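Local coordinates for protein BCL9 homolog (Drosophila melanogaster, PDB 3ZPV) that acts as a transcriptional coactivator in Wnt signalling, this piece being its HD1 domain, caught in complex with a second protein, at residues Thr12-Lys17 with Ala32-Gln37. Residues are numbered along the deposited sequence; the frame is centred on the assembly and turned at random.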
loop_
_atom_site.group_PDB
_atom_site.type_symbol
_atom_site.label_atom_id
_atom_site.label_comp_id
_atom_site.label_asym_id
_atom_site.label_seq_id
_atom_site.Cartn_x
_atom_site.Cartn_y
_atom_site.Cartn_z
ATOM N N THR L 12 1.718 0.935 5.890
ATOM C CA THR L 12 0.980 -0.282 6.184
ATOM C C THR L 12 -0.014 -0.034 7.303
ATOM O O THR L 12 -1.184 -0.421 7.219
ATOM C CB THR L 12 1.911 -1.423 6.593
ATOM O OG1 THR L 12 2.715 -1.800 5.477
ATOM C CG2 THR L 12 1.114 -2.665 7.105
ATOM N N GLN L 13 0.447 0.628 8.353
ATOM C CA GLN L 13 -0.396 0.881 9.526
ATOM C C GLN L 13 -1.608 1.703 9.136
ATOM O O GLN L 13 -2.744 1.382 9.483
ATOM C CB GLN L 13 0.431 1.591 10.591
ATOM C CG GLN L 13 -0.185 1.682 11.982
ATOM C CD GLN L 13 0.613 2.731 12.796
ATOM O OE1 GLN L 13 1.782 2.526 12.828
ATOM N NE2 GLN L 13 0.062 3.843 13.369
ATOM N N LEU L 14 -1.359 2.780 8.412
ATOM C CA LEU L 14 -2.430 3.676 7.992
ATOM C C LEU L 14 -3.424 2.969 7.030
ATOM O O LEU L 14 -4.629 3.145 7.151
ATOM C CB LEU L 14 -1.837 4.922 7.345
ATOM C CG LEU L 14 -2.763 6.133 7.264
ATOM C CD1 LEU L 14 -3.127 6.614 8.655
ATOM C CD2 LEU L 14 -2.097 7.252 6.474
ATOM N N ALA L 15 -2.917 2.142 6.124
ATOM C CA ALA L 15 -3.799 1.413 5.229
ATOM C C ALA L 15 -4.669 0.413 5.997
ATOM O O ALA L 15 -5.847 0.248 5.687
ATOM C CB ALA L 15 -2.996 0.697 4.147
ATOM N N ASN L 16 -4.065 -0.272 6.962
ATOM C CA ASN L 16 -4.788 -1.216 7.808
ATOM C C ASN L 16 -5.891 -0.542 8.611
ATOM O O ASN L 16 -7.021 -1.052 8.657
ATOM C CB ASN L 16 -3.818 -1.973 8.731
ATOM C CG ASN L 16 -3.124 -3.132 8.028
ATOM O OD1 ASN L 16 -3.562 -3.595 6.965
ATOM N ND2 ASN L 16 -2.027 -3.580 8.597
ATOM N N LYS L 17 -5.595 0.607 9.221
ATOM C CA LYS L 17 -6.623 1.347 9.961
ATOM C C LYS L 17 -7.715 1.879 9.053
ATOM O O LYS L 17 -8.906 1.814 9.393
ATOM C CB LYS L 17 -6.017 2.488 10.776
ATOM C CG LYS L 17 -5.602 2.035 12.159
ATOM C CD LYS L 17 -4.676 3.012 12.876
ATOM C CE LYS L 17 -4.096 2.281 14.100
ATOM N NZ LYS L 17 -2.993 3.000 14.779
ATOM N N ALA L 32 -11.161 8.909 1.893
ATOM C CA ALA L 32 -11.941 9.706 2.844
ATOM C C ALA L 32 -11.319 9.666 4.241
ATOM O O ALA L 32 -11.244 10.694 4.935
ATOM C CB ALA L 32 -13.386 9.220 2.885
ATOM N N TYR L 33 -10.886 8.475 4.651
ATOM C CA TYR L 33 -10.247 8.300 5.954
ATOM C C TYR L 33 -8.958 9.099 6.047
ATOM O O TYR L 33 -8.669 9.721 7.062
ATOM C CB TYR L 33 -9.966 6.816 6.211
ATOM C CG TYR L 33 -9.101 6.536 7.435
ATOM C CD1 TYR L 33 -9.655 6.439 8.695
ATOM C CD2 TYR L 33 -7.735 6.349 7.313
ATOM C CE1 TYR L 33 -8.874 6.184 9.807
ATOM C CE2 TYR L 33 -6.940 6.086 8.424
ATOM C CZ TYR L 33 -7.516 6.017 9.674
ATOM O OH TYR L 33 -6.732 5.773 10.796
ATOM N N HIS L 34 -8.174 9.049 4.976
ATOM C CA HIS L 34 -6.872 9.720 4.915
ATOM C C HIS L 34 -7.029 11.233 5.105
ATOM O O HIS L 34 -6.242 11.835 5.832
ATOM C CB HIS L 34 -6.205 9.422 3.568
ATOM C CG HIS L 34 -4.746 9.759 3.498
ATOM N ND1 HIS L 34 -4.279 11.057 3.431
ATOM C CD2 HIS L 34 -3.654 8.962 3.439
ATOM C CE1 HIS L 34 -2.958 11.045 3.359
ATOM N NE2 HIS L 34 -2.553 9.785 3.355
ATOM N N CYS L 35 -8.056 11.809 4.495
ATOM C CA CYS L 35 -8.309 13.254 4.543
ATOM C C CYS L 35 -8.590 13.801 5.932
ATOM O O CYS L 35 -8.388 14.992 6.182
ATOM C CB CYS L 35 -9.488 13.626 3.655
ATOM S SG CYS L 35 -9.068 13.512 1.911
ATOM N N THR L 36 -9.043 12.931 6.827
ATOM C CA THR L 36 -9.239 13.267 8.238
ATOM C C THR L 36 -8.089 12.705 9.118
ATOM O O THR L 36 -8.330 12.265 10.230
ATOM C CB THR L 36 -10.586 12.698 8.740
ATOM O OG1 THR L 36 -10.447 11.284 8.946
ATOM C CG2 THR L 36 -11.722 12.968 7.724
ATOM N N GLN L 37 -6.849 12.709 8.636
ATOM C CA GLN L 37 -5.701 12.379 9.528
ATOM C C GLN L 37 -5.293 10.846 9.745
ATOM O O GLN L 37 -6.079 9.856 9.828
ATOM C CB GLN L 37 -5.850 13.197 10.865
ATOM C CG GLN L 37 -4.965 12.768 12.030
ATOM C CD GLN L 37 -5.644 13.013 13.374
ATOM O OE1 GLN L 37 -5.820 12.096 14.192
ATOM N NE2 GLN L 37 -6.034 14.256 13.606
#
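The carbonyl oxygen of Tyr33 is gripped twice by Thr36: Thr36 OG1 lies 3.0 Å from Tyr33 O, tilted 28° from the carbonyl plane, and Thr36 N bonds to the same oxygen from the same face. The Tyr33 ring meanwhile reaches helix 12-23. With CG anti to the backbone N (chi1 171°), it reaches both Leu14 and Lys17. Leu14 CD1 meets the ring edge near its plane, 3.9 Å from Tyr33 CE2, while the carbonyl carbon of Lys17 (C) lies above one face, offset toward the rim. At the far end Tyr33 OH rests against Lys17 CB (3.4 Å), and the extended lysine chain leads its amine away. Replacing Tyr33 with alanine would probably open a gap beside Leu14 CD1 and leave Lys17 CB without the phenol oxygen it rests against. The other leucine branch, CD2, approaches His34 CD2 obliquely at 3.8 Å. This small, largely apolar surface contact joins the two helices of the HD1 domain. Strand 8-10 ties in through His34, whose NE2 bonds to Val9 O and whose ring packs edge-to-face with Phe8 and Phe10; Ala15 touches Phe10 too, and Thr12 and Asn16 hold the partner protein's chain.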